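Local coordinates for cellulose hydrolase (Bacillus licheniformis, PDB 4YZT), which probably cleaves internal beta-1,4-glucosidic bonds of cellulose as a tri-modular family 5 endoglucanase, and binds cellotetraose, at residues Gln310-Arg313 / Ala314-Gln317; Glu258-Arg262 / Glu263-Val267; Tyr487-Tyr490 / Asp491-Phe494; Glu200-Lys203 / Asp204-Leu207. All coordinates share one frame; numbering follows the deposited sequence.

Contact 1: Gln310-Arg313 / Ala314-Gln317; sequences QFDR and AERQ
A chi1 of -176° turns CG of Asp312 away from its own N, bringing the carboxylate over the following turn, where it meets the amides of Ala314 and Glu315. OD1 of Asp312 receives the N-H of Glu315 at 3.0 Å along an almost straight line (177° at the hydrogen), although the donor stands above the carboxylate plane. Ala314 N, 3.1 Å from the same OD1, adds only a weak, bent bond in the i to i+2 relation of an Asx turn. The other oxygen, OD2 of Asp312, rests 3.4 Å from CG of Glu315; the two acidic chains run side by side, and their like charges probably disfavour a closer approach. Phe311 has the same first torsion but carries its ring to the other face of the hairpin, where CE1 lies 3.5 Å from Gln317 N and close to the carbonyl carbon of Arg316, both oblique to the ring. The backbones close as an antiparallel hydrogen-bonded pair: Asp312 N gives to Gln317 O at 2.8 Å, and Gln317 N returns to Asp312 O at 3.2 Å. Arg316 N adds a weak bond to that carbonyl, making a G1 beta bulge with Arg316 at positive phi (59°). Replacing Asp312 by an alanine would probably leave the amides of Ala314 and Glu315 without their shared acceptor and let the turn loosen. The hairpin follows the last barrel strand, 299-303: the Phe311 ring meets Trp318 in strand 317-318, Arg313 reaches Thr40 and the carbonyl of Gly38, and Arg316 forms a salt bridge with Asp62 of helix 57-66.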
loop_
_atom_site.group_PDB
_atom_site.type_symbol
_atom_site.label_atom_id
_atom_site.label_comp_id
_atom_site.label_asym_id
_atom_site.label_seq_id
_atom_site.Cartn_x
_atom_site.Cartn_y
_atom_site.Cartn_z
ATOM N N GLN A 310 -5.760 -2.955 3.477
ATOM C CA GLN A 310 -5.218 -3.950 4.408
ATOM C C GLN A 310 -6.145 -4.178 5.595
ATOM O O GLN A 310 -7.015 -5.035 5.538
ATOM C CB GLN A 310 -3.824 -3.531 4.882
ATOM C CG GLN A 310 -2.833 -3.151 3.758
ATOM C CD GLN A 310 -2.553 -4.277 2.769
ATOM O OE1 GLN A 310 -2.906 -5.439 2.995
ATOM N NE2 GLN A 310 -1.922 -3.927 1.652
ATOM N N PHE A 311 -5.969 -3.423 6.672
ATOM C CA PHE A 311 -6.765 -3.665 7.875
ATOM C C PHE A 311 -8.210 -3.156 7.765
ATOM O O PHE A 311 -8.458 -1.969 7.531
ATOM C CB PHE A 311 -6.096 -3.032 9.092
ATOM C CG PHE A 311 -6.805 -3.328 10.382
ATOM C CD1 PHE A 311 -6.891 -4.632 10.843
ATOM C CD2 PHE A 311 -7.374 -2.310 11.140
ATOM C CE1 PHE A 311 -7.545 -4.936 12.034
ATOM C CE2 PHE A 311 -8.028 -2.599 12.335
ATOM C CZ PHE A 311 -8.118 -3.909 12.777
ATOM N N ASP A 312 -9.168 -4.064 7.967
ATOM C CA ASP A 312 -10.588 -3.708 7.987
ATOM C C ASP A 312 -10.963 -3.293 9.404
ATOM O O ASP A 312 -11.171 -4.143 10.269
ATOM C CB ASP A 312 -11.449 -4.893 7.518
ATOM C CG ASP A 312 -12.950 -4.563 7.424
ATOM O OD1 ASP A 312 -13.450 -3.664 8.132
ATOM O OD2 ASP A 312 -13.648 -5.249 6.644
ATOM N N ARG A 313 -11.047 -1.986 9.635
ATOM C CA ARG A 313 -11.292 -1.443 10.970
ATOM C C ARG A 313 -12.654 -1.810 11.550
ATOM O O ARG A 313 -12.782 -1.960 12.764
ATOM C CB ARG A 313 -11.152 0.086 10.950
ATOM C CG ARG A 313 -9.779 0.554 10.457
ATOM C CD ARG A 313 -9.722 2.080 10.324
ATOM N NE ARG A 313 -8.574 2.514 9.527
ATOM C CZ ARG A 313 -8.360 3.780 9.185
ATOM N NH1 ARG A 313 -9.215 4.718 9.584
ATOM N NH2 ARG A 313 -7.304 4.103 8.452
ATOM N N ALA A 314 -13.672 -1.934 10.701
ATOM C CA ALA A 314 -15.013 -2.260 11.182
ATOM C C ALA A 314 -15.100 -3.717 11.624
ATOM O O ALA A 314 -15.670 -4.019 12.674
ATOM C CB ALA A 314 -16.072 -1.968 10.108
ATOM N N GLU A 315 -14.553 -4.616 10.810
ATOM C CA GLU A 315 -14.516 -6.040 11.152
ATOM C C GLU A 315 -13.434 -6.355 12.172
ATOM O O GLU A 315 -13.468 -7.412 12.818
ATOM C CB GLU A 315 -14.299 -6.890 9.897
ATOM C CG GLU A 315 -15.477 -6.880 8.960
ATOM C CD GLU A 315 -16.737 -7.340 9.651
ATOM O OE1 GLU A 315 -16.736 -8.471 10.201
ATOM O OE2 GLU A 315 -17.719 -6.564 9.665
ATOM N N ARG A 316 -12.483 -5.433 12.304
ATOM C CA ARG A 316 -11.323 -5.587 13.174
ATOM C C ARG A 316 -10.512 -6.821 12.784
ATOM O O ARG A 316 -10.084 -7.599 13.637
ATOM C CB ARG A 316 -11.754 -5.649 14.634
ATOM C CG ARG A 316 -12.670 -4.491 15.025
ATOM C CD ARG A 316 -12.986 -4.481 16.509
ATOM N NE ARG A 316 -11.792 -4.321 17.334
ATOM C CZ ARG A 316 -11.819 -4.226 18.658
ATOM N NH1 ARG A 316 -12.980 -4.277 19.297
ATOM N NH2 ARG A 316 -10.693 -4.085 19.341
ATOM N N GLN A 317 -10.307 -6.978 11.480
ATOM C CA GLN A 317 -9.550 -8.092 10.926
ATOM C C GLN A 317 -8.757 -7.624 9.711
ATOM O O GLN A 317 -9.131 -6.660 9.051
ATOM C CB GLN A 317 -10.479 -9.245 10.541
ATOM C CG GLN A 317 -11.108 -9.946 11.733
ATOM C CD GLN A 317 -12.253 -10.860 11.340
ATOM O OE1 GLN A 317 -12.646 -10.915 10.175
ATOM N NE2 GLN A 317 -12.798 -11.583 12.316
#

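Contact 2: Glu258-Arg262 / Glu263-Val267; sequences EKFVR and EGYPV
Glu263 folds back along the last turn of helix 243-261, its OE2 joined to the carbonyl O of Glu258 by a water that donates to both. One residue on, Lys259 O lies 3.4 Å from CG of Glu263, so the bent acidic chain hugs the backbone before its carboxylate reaches the water. The carbonyl O of Phe260 is gripped by two amides arriving from opposite faces of the carbonyl plane, Glu263 N at 3.0 Å and Tyr265 N at 3.1 Å. The Phe260 ring turns an edge toward the face of Tyr265 in an offset edge-to-face pair, with centroids 5.9 Å apart and planes at 86°, and CG of Lys259 sits over one of its faces. Tyr265 has CG anti to its carbonyl carbon (chi1 -70°), which also brings Phe260 O to the edge of the tyrosine ring, in its plane. Val261 O takes the N-H of Gly264 at 2.9 Å; beyond it, CG2 of Val261 packs 3.6 Å from CG2 of Val267, the two valines crossing at about a right angle. Arg262 and Glu263 are the central residues of the type I turn from Val261 to Gly264; Arg262 lays its guanidinium over CB of Glu258. The 6→1 and 5→2 bonds and the positive phi of Gly264 define a Schellman motif. It satisfies the carbonyls of Phe260 and Val261 as the helix ends, whereas the buried Tyr265 O has no conventional donor and meets CA of Val261 at 3.4 Å, a CA-H...O contact that can offer it only modest polar compensation.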
loop_
_atom_site.group_PDB
_atom_site.type_symbol
_atom_site.label_atom_id
_atom_site.label_comp_id
_atom_site.label_asym_id
_atom_site.label_seq_id
_atom_site.Cartn_x
_atom_site.Cartn_y
_atom_site.Cartn_z
ATOM N N GLU A 258 23.924 4.678 1.323
ATOM C CA GLU A 258 25.311 5.086 1.148
ATOM C C GLU A 258 25.550 6.576 1.420
ATOM O O GLU A 258 26.571 6.941 1.996
ATOM C CB GLU A 258 25.790 4.734 -0.264
ATOM C CG GLU A 258 25.826 3.233 -0.577
ATOM C CD GLU A 258 26.154 2.961 -2.044
ATOM O OE1 GLU A 258 27.202 2.343 -2.327
ATOM O OE2 GLU A 258 25.366 3.384 -2.916
ATOM N N LYS A 259 24.625 7.438 1.009
ATOM C CA LYS A 259 24.818 8.879 1.179
ATOM C C LYS A 259 24.485 9.336 2.587
ATOM O O LYS A 259 25.146 10.229 3.122
ATOM C CB LYS A 259 23.970 9.681 0.178
ATOM C CG LYS A 259 24.268 11.186 0.225
ATOM C CD LYS A 259 23.639 11.951 -0.926
ATOM C CE LYS A 259 24.165 13.377 -0.967
ATOM N NZ LYS A 259 23.821 14.032 -2.259
ATOM N N PHE A 260 23.469 8.721 3.184
ATOM C CA PHE A 260 22.906 9.265 4.417
ATOM C C PHE A 260 22.999 8.334 5.616
ATOM O O PHE A 260 23.526 8.731 6.649
ATOM C CB PHE A 260 21.450 9.667 4.197
ATOM C CG PHE A 260 21.276 10.812 3.218
ATOM C CD1 PHE A 260 21.841 12.052 3.473
ATOM C CD2 PHE A 260 20.528 10.646 2.058
ATOM C CE1 PHE A 260 21.691 13.109 2.573
ATOM C CE2 PHE A 260 20.354 11.695 1.165
ATOM C CZ PHE A 260 20.938 12.929 1.416
ATOM N N VAL A 261 22.481 7.111 5.496
ATOM C CA VAL A 261 22.381 6.244 6.668
ATOM C C VAL A 261 23.757 5.941 7.247
ATOM O O VAL A 261 23.964 6.052 8.456
ATOM C CB VAL A 261 21.654 4.903 6.356
ATOM C CG1 VAL A 261 21.669 3.988 7.583
ATOM C CG2 VAL A 261 20.213 5.144 5.907
ATOM N N ARG A 262 24.720 5.590 6.400
ATOM C CA ARG A 262 26.014 5.222 6.958
ATOM C C ARG A 262 26.820 6.464 7.344
ATOM O O ARG A 262 27.907 6.350 7.900
ATOM C CB ARG A 262 26.797 4.306 6.005
ATOM C CG ARG A 262 27.358 4.927 4.758
ATOM C CD ARG A 262 28.170 3.886 3.996
ATOM N NE ARG A 262 28.624 4.416 2.721
ATOM C CZ ARG A 262 28.894 3.680 1.649
ATOM N NH1 ARG A 262 28.768 2.352 1.682
ATOM N NH2 ARG A 262 29.285 4.281 0.538
ATOM N N GLU A 263 26.249 7.646 7.105
ATOM C CA GLU A 263 26.805 8.893 7.627
ATOM C C GLU A 263 26.085 9.338 8.909
ATOM O O GLU A 263 26.333 10.431 9.424
ATOM C CB GLU A 263 26.729 10.010 6.578
ATOM C CG GLU A 263 27.636 9.806 5.366
ATOM C CD GLU A 263 29.077 9.541 5.747
ATOM O OE1 GLU A 263 29.622 10.293 6.584
ATOM O OE2 GLU A 263 29.668 8.579 5.211
ATOM N N GLY A 264 25.185 8.501 9.416
ATOM C CA GLY A 264 24.549 8.764 10.698
ATOM C C GLY A 264 23.139 9.351 10.676
ATOM O O GLY A 264 22.577 9.643 11.740
ATOM N N TYR A 265 22.567 9.539 9.492
ATOM C CA TYR A 265 21.191 10.023 9.387
ATOM C C TYR A 265 20.184 8.882 9.472
ATOM O O TYR A 265 20.161 8.019 8.595
ATOM C CB TYR A 265 20.964 10.776 8.063
ATOM C CG TYR A 265 21.665 12.106 7.989
ATOM C CD1 TYR A 265 21.128 13.225 8.612
ATOM C CD2 TYR A 265 22.859 12.247 7.297
ATOM C CE1 TYR A 265 21.770 14.453 8.557
ATOM C CE2 TYR A 265 23.511 13.473 7.239
ATOM C CZ TYR A 265 22.951 14.570 7.868
ATOM O OH TYR A 265 23.584 15.794 7.814
ATOM N N PRO A 266 19.326 8.886 10.506
ATOM C CA PRO A 266 18.226 7.911 10.492
ATOM C C PRO A 266 17.298 8.187 9.311
ATOM O O PRO A 266 17.210 9.335 8.855
ATOM C CB PRO A 266 17.507 8.158 11.824
ATOM C CG PRO A 266 18.509 8.927 12.673
ATOM C CD PRO A 266 19.274 9.759 11.685
ATOM N N VAL A 267 16.625 7.155 8.811
ATOM C CA VAL A 267 15.731 7.315 7.674
ATOM C C VAL A 267 14.406 6.589 7.900
ATOM O O VAL A 267 14.371 5.429 8.364
ATOM C CB VAL A 267 16.396 6.813 6.364
ATOM C CG1 VAL A 267 15.400 6.793 5.201
ATOM C CG2 VAL A 267 17.609 7.689 6.006
HETATM O O HOH W 1 28.733 8.080 2.481
#

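Contact 3: Tyr487-Tyr490 / Asp491-Phe494; sequences YLNY and DEDF
Hydrogen bonds fold Asp493 and Glu492 back onto Asn489. Asn489 N gives to OD2 of Asp493 at 2.8 Å, meeting the carboxylate on its anti side, while Asp493 N returns to Asn489 O at 2.9 Å, nearly along the C=O axis. ND2 of Asn489 gives to OE1 of Glu492 at 2.9 Å, the oxygen lying in the amide plane, though the donor stands above the carboxylate plane. With OD1 of Asp493 in a salt bridge to Arg506, this buried acid is engaged through both oxygens. CH-pi contacts come next. CA of Tyr490 stands 3.9 Å from the centroid of the Phe494 ring, over its face, and CB of Asp491 covers a face of the Tyr490 ring at 4.1 Å from the centroid. Phe494 places its ring against the backbone of Asn489 and Tyr490, its CG lying between backbone N and carbonyl carbon (chi1 66°). Apolar packing adds CB of Leu488 against CD2 of Phe494, 3.8 Å apart. At the tip, a weak bond from Glu492 N to Tyr490 O and the positive phi of Asp491 make a classic gamma turn, in a loop that bonds to Asn233 and Trp235 of the catalytic module.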
loop_
_atom_site.group_PDB
_atom_site.type_symbol
_atom_site.label_atom_id
_atom_site.label_comp_id
_atom_site.label_asym_id
_atom_site.label_seq_id
_atom_site.Cartn_x
_atom_site.Cartn_y
_atom_site.Cartn_z
ATOM N N TYR A 487 -4.437 -1.842 -22.407
ATOM C CA TYR A 487 -4.757 -2.267 -21.043
ATOM C C TYR A 487 -5.170 -1.077 -20.187
ATOM O O TYR A 487 -4.569 -0.001 -20.246
ATOM C CB TYR A 487 -3.590 -3.036 -20.415
ATOM C CG TYR A 487 -3.568 -4.471 -20.905
ATOM C CD1 TYR A 487 -2.836 -4.828 -22.017
ATOM C CD2 TYR A 487 -4.334 -5.449 -20.279
ATOM C CE1 TYR A 487 -2.834 -6.121 -22.488
ATOM C CE2 TYR A 487 -4.339 -6.748 -20.737
ATOM C CZ TYR A 487 -3.591 -7.081 -21.836
ATOM O OH TYR A 487 -3.587 -8.376 -22.298
ATOM N N LEU A 488 -6.238 -1.287 -19.423
ATOM C CA LEU A 488 -6.835 -0.276 -18.559
ATOM C C LEU A 488 -6.233 -0.305 -17.148
ATOM O O LEU A 488 -5.422 -1.182 -16.822
ATOM C CB LEU A 488 -8.355 -0.480 -18.482
ATOM C CG LEU A 488 -9.112 -0.574 -19.822
ATOM C CD1 LEU A 488 -10.592 -0.809 -19.560
ATOM C CD2 LEU A 488 -8.926 0.695 -20.631
ATOM N N ASN A 489 -6.655 0.634 -16.304
ATOM C CA ASN A 489 -6.094 0.768 -14.955
ATOM C C ASN A 489 -7.103 0.428 -13.867
ATOM O O ASN A 489 -8.232 0.921 -13.873
ATOM C CB ASN A 489 -5.575 2.187 -14.727
ATOM C CG ASN A 489 -4.380 2.544 -15.617
ATOM O OD1 ASN A 489 -3.749 1.681 -16.215
ATOM N ND2 ASN A 489 -4.062 3.833 -15.680
ATOM N N TYR A 490 -6.692 -0.414 -12.924
ATOM C CA TYR A 490 -7.551 -0.783 -11.796
ATOM C C TYR A 490 -8.163 0.426 -11.078
ATOM O O TYR A 490 -7.497 1.444 -10.878
ATOM C CB TYR A 490 -6.762 -1.619 -10.793
ATOM C CG TYR A 490 -7.518 -1.902 -9.506
ATOM C CD1 TYR A 490 -8.604 -2.770 -9.491
ATOM C CD2 TYR A 490 -7.148 -1.295 -8.311
ATOM C CE1 TYR A 490 -9.299 -3.034 -8.315
ATOM C CE2 TYR A 490 -7.836 -1.555 -7.129
ATOM C CZ TYR A 490 -8.912 -2.425 -7.144
ATOM O OH TYR A 490 -9.603 -2.686 -5.977
ATOM N N ASP A 491 -9.442 0.289 -10.732
ATOM C CA ASP A 491 -10.207 1.243 -9.925
ATOM C C ASP A 491 -10.643 2.454 -10.758
ATOM O O ASP A 491 -11.830 2.732 -10.823
ATOM C CB ASP A 491 -9.420 1.693 -8.683
ATOM C CG ASP A 491 -10.318 2.076 -7.513
ATOM O OD1 ASP A 491 -11.435 1.529 -7.383
ATOM O OD2 ASP A 491 -9.892 2.926 -6.707
ATOM N N GLU A 492 -9.717 3.169 -11.399
ATOM C CA GLU A 492 -10.157 4.332 -12.174
ATOM C C GLU A 492 -10.880 3.902 -13.454
ATOM O O GLU A 492 -11.787 4.606 -13.909
ATOM C CB GLU A 492 -8.989 5.276 -12.489
ATOM C CG GLU A 492 -8.005 4.782 -13.508
ATOM C CD GLU A 492 -6.808 5.720 -13.668
ATOM O OE1 GLU A 492 -6.120 5.625 -14.700
ATOM O OE2 GLU A 492 -6.541 6.538 -12.754
ATOM N N ASP A 493 -10.531 2.732 -13.997
ATOM C CA ASP A 493 -11.162 2.235 -15.223
ATOM C C ASP A 493 -12.067 1.023 -15.017
ATOM O O ASP A 493 -13.022 0.826 -15.769
ATOM C CB ASP A 493 -10.104 1.854 -16.258
ATOM C CG ASP A 493 -9.291 3.039 -16.731
ATOM O OD1 ASP A 493 -9.826 4.166 -16.729
ATOM O OD2 ASP A 493 -8.132 2.822 -17.138
ATOM N N PHE A 494 -11.753 0.173 -14.038
ATOM C CA PHE A 494 -12.544 -1.048 -13.871
ATOM C C PHE A 494 -12.509 -1.572 -12.452
ATOM O O PHE A 494 -11.618 -1.242 -11.673
ATOM C CB PHE A 494 -12.066 -2.160 -14.830
ATOM C CG PHE A 494 -10.658 -2.665 -14.546
ATOM C CD1 PHE A 494 -10.429 -3.630 -13.558
ATOM C CD2 PHE A 494 -9.576 -2.189 -15.270
ATOM C CE1 PHE A 494 -9.148 -4.092 -13.291
ATOM C CE2 PHE A 494 -8.286 -2.654 -15.015
ATOM C CZ PHE A 494 -8.074 -3.613 -14.022
#

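Contact 4: Glu200-Lys203 / Asp204-Leu207; sequences EDNK and DELL
Asn202 and Lys203 pack closely onto Asp204 to Leu207 where helix 203-208 begins, while their water-bound side is looser. As N-cap, Asn202 points OD1 at two amides: Glu205 N, 3.0 Å away, meets it in the carbonyl plane on a lone pair, and Asp204 N at 2.7 Å makes a shorter but bent, weak bond. CG of Asn202 anti to the backbone N (chi1 173°) puts the amide there. Leu206 N closes on Asn202 O at 3.0 Å, and Leu207 N on Lys203 O, whose oxygen is also crowded by CG of Leu207 at 3.2 Å. Lys203 bends at its third and fourth torsions (86° and 82°) and curls alongside Asp204, its NZ forming a 2.7 Å salt bridge to OD1 from above the carboxylate plane. On the looser side, one water links ND2 of Asn202 to OD2 of Asp204, and a second donates to OE2 of Glu205 and only weakly to OD1 of Asn202. With Lys203 exchanged for a serine, the Asp204 carboxylate is likely to lose its nearby positive mate, and CD1 of Leu207 one of its aliphatic neighbours. The turn follows barrel strand 194-196; Lys203 lies on Tyr222 of strand 218-224 and Val256 of helix 243-261, the helix whose Pro255 packs on Leu207.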
loop_
_atom_site.group_PDB
_atom_site.type_symbol
_atom_site.label_atom_id
_atom_site.label_comp_id
_atom_site.label_asym_id
_atom_site.label_seq_id
_atom_site.Cartn_x
_atom_site.Cartn_y
_atom_site.Cartn_z
ATOM N N GLU A 200 8.325 16.318 -2.981
ATOM C CA GLU A 200 7.436 15.183 -3.211
ATOM C C GLU A 200 7.802 13.931 -2.408
ATOM O O GLU A 200 7.360 12.835 -2.755
ATOM C CB GLU A 200 7.390 14.853 -4.718
ATOM C CG GLU A 200 6.847 16.002 -5.559
ATOM C CD GLU A 200 6.607 15.628 -7.016
ATOM O OE1 GLU A 200 7.289 14.717 -7.529
ATOM O OE2 GLU A 200 5.733 16.253 -7.653
ATOM N N ASP A 201 8.568 14.108 -1.323
ATOM C CA ASP A 201 9.104 12.995 -0.541
ATOM C C ASP A 201 9.760 11.975 -1.463
ATOM O O ASP A 201 9.693 10.775 -1.232
ATOM C CB ASP A 201 8.003 12.326 0.302
ATOM C CG ASP A 201 7.636 13.143 1.536
ATOM O OD1 ASP A 201 8.535 13.779 2.128
ATOM O OD2 ASP A 201 6.445 13.160 1.906
ATOM N N ASN A 202 10.386 12.464 -2.524
ATOM C CA ASN A 202 10.926 11.579 -3.541
ATOM C C ASN A 202 12.386 11.234 -3.247
ATOM O O ASN A 202 13.176 12.082 -2.826
ATOM C CB ASN A 202 10.763 12.213 -4.935
ATOM C CG ASN A 202 11.465 11.424 -6.025
ATOM O OD1 ASN A 202 12.653 11.621 -6.269
ATOM N ND2 ASN A 202 10.733 10.534 -6.689
ATOM N N LYS A 203 12.731 9.974 -3.474
ATOM C CA LYS A 203 14.059 9.457 -3.160
ATOM C C LYS A 203 15.165 10.138 -3.980
ATOM O O LYS A 203 16.260 10.397 -3.485
ATOM C CB LYS A 203 14.047 7.946 -3.379
ATOM C CG LYS A 203 15.355 7.317 -3.741
ATOM C CD LYS A 203 15.093 5.995 -4.429
ATOM C CE LYS A 203 14.879 6.175 -5.925
ATOM N NZ LYS A 203 16.171 6.275 -6.670
ATOM N N ASP A 204 14.875 10.463 -5.232
ATOM C CA ASP A 204 15.900 11.073 -6.067
ATOM C C ASP A 204 16.098 12.538 -5.699
ATOM O O ASP A 204 17.217 13.047 -5.758
ATOM C CB ASP A 204 15.549 10.903 -7.543
ATOM C CG ASP A 204 15.622 9.453 -7.981
ATOM O OD1 ASP A 204 16.603 8.774 -7.612
ATOM O OD2 ASP A 204 14.689 8.976 -8.661
ATOM N N GLU A 205 15.027 13.206 -5.281
ATOM C CA GLU A 205 15.169 14.570 -4.785
ATOM C C GLU A 205 16.014 14.589 -3.513
ATOM O O GLU A 205 16.858 15.485 -3.321
ATOM C CB GLU A 205 13.804 15.207 -4.523
ATOM C CG GLU A 205 12.931 15.347 -5.764
ATOM C CD GLU A 205 13.410 16.414 -6.750
ATOM O OE1 GLU A 205 14.084 17.389 -6.346
ATOM O OE2 GLU A 205 13.087 16.277 -7.949
ATOM N N LEU A 206 15.782 13.611 -2.640
ATOM C CA LEU A 206 16.543 13.512 -1.405
ATOM C C LEU A 206 18.050 13.362 -1.698
ATOM O O LEU A 206 18.909 13.896 -0.985
ATOM C CB LEU A 206 16.038 12.321 -0.568
ATOM C CG LEU A 206 16.580 12.241 0.853
ATOM C CD1 LEU A 206 15.911 13.292 1.724
ATOM C CD2 LEU A 206 16.356 10.850 1.405
ATOM N N LEU A 207 18.356 12.652 -2.778
ATOM C CA LEU A 207 19.726 12.335 -3.141
ATOM C C LEU A 207 20.429 13.448 -3.911
ATOM O O LEU A 207 21.664 13.530 -3.888
ATOM C CB LEU A 207 19.743 11.053 -3.966
ATOM C CG LEU A 207 19.420 9.787 -3.167
ATOM C CD1 LEU A 207 19.202 8.602 -4.096
ATOM C CD2 LEU A 207 20.560 9.510 -2.185
HETATM O O HOH W 2 11.992 8.519 -8.412
HETATM O O HOH W 3 12.189 13.644 -8.977
#

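From the N terminus, contact 4 comes first, starting helix 203-208 after barrel strand 194-196. Contact 2 then ends helix 243-261 and turns the chain into strand 267-272. Contact 1 closes a hairpin beyond the last barrel strand, and contact 3 folds a loop before strand 494-497 in the C-terminal region. All four are local and in series; none encloses or crosses another. Contacts 2 and 4 touch: Lys259 NZ lies 2.7 Å from Leu207 O, a probable hydrogen bond, and Phe260 packs on Leu206 and Leu207, joining the two helices. Contacts 1 and 3 stay apart, about 10 Å between nearest atoms.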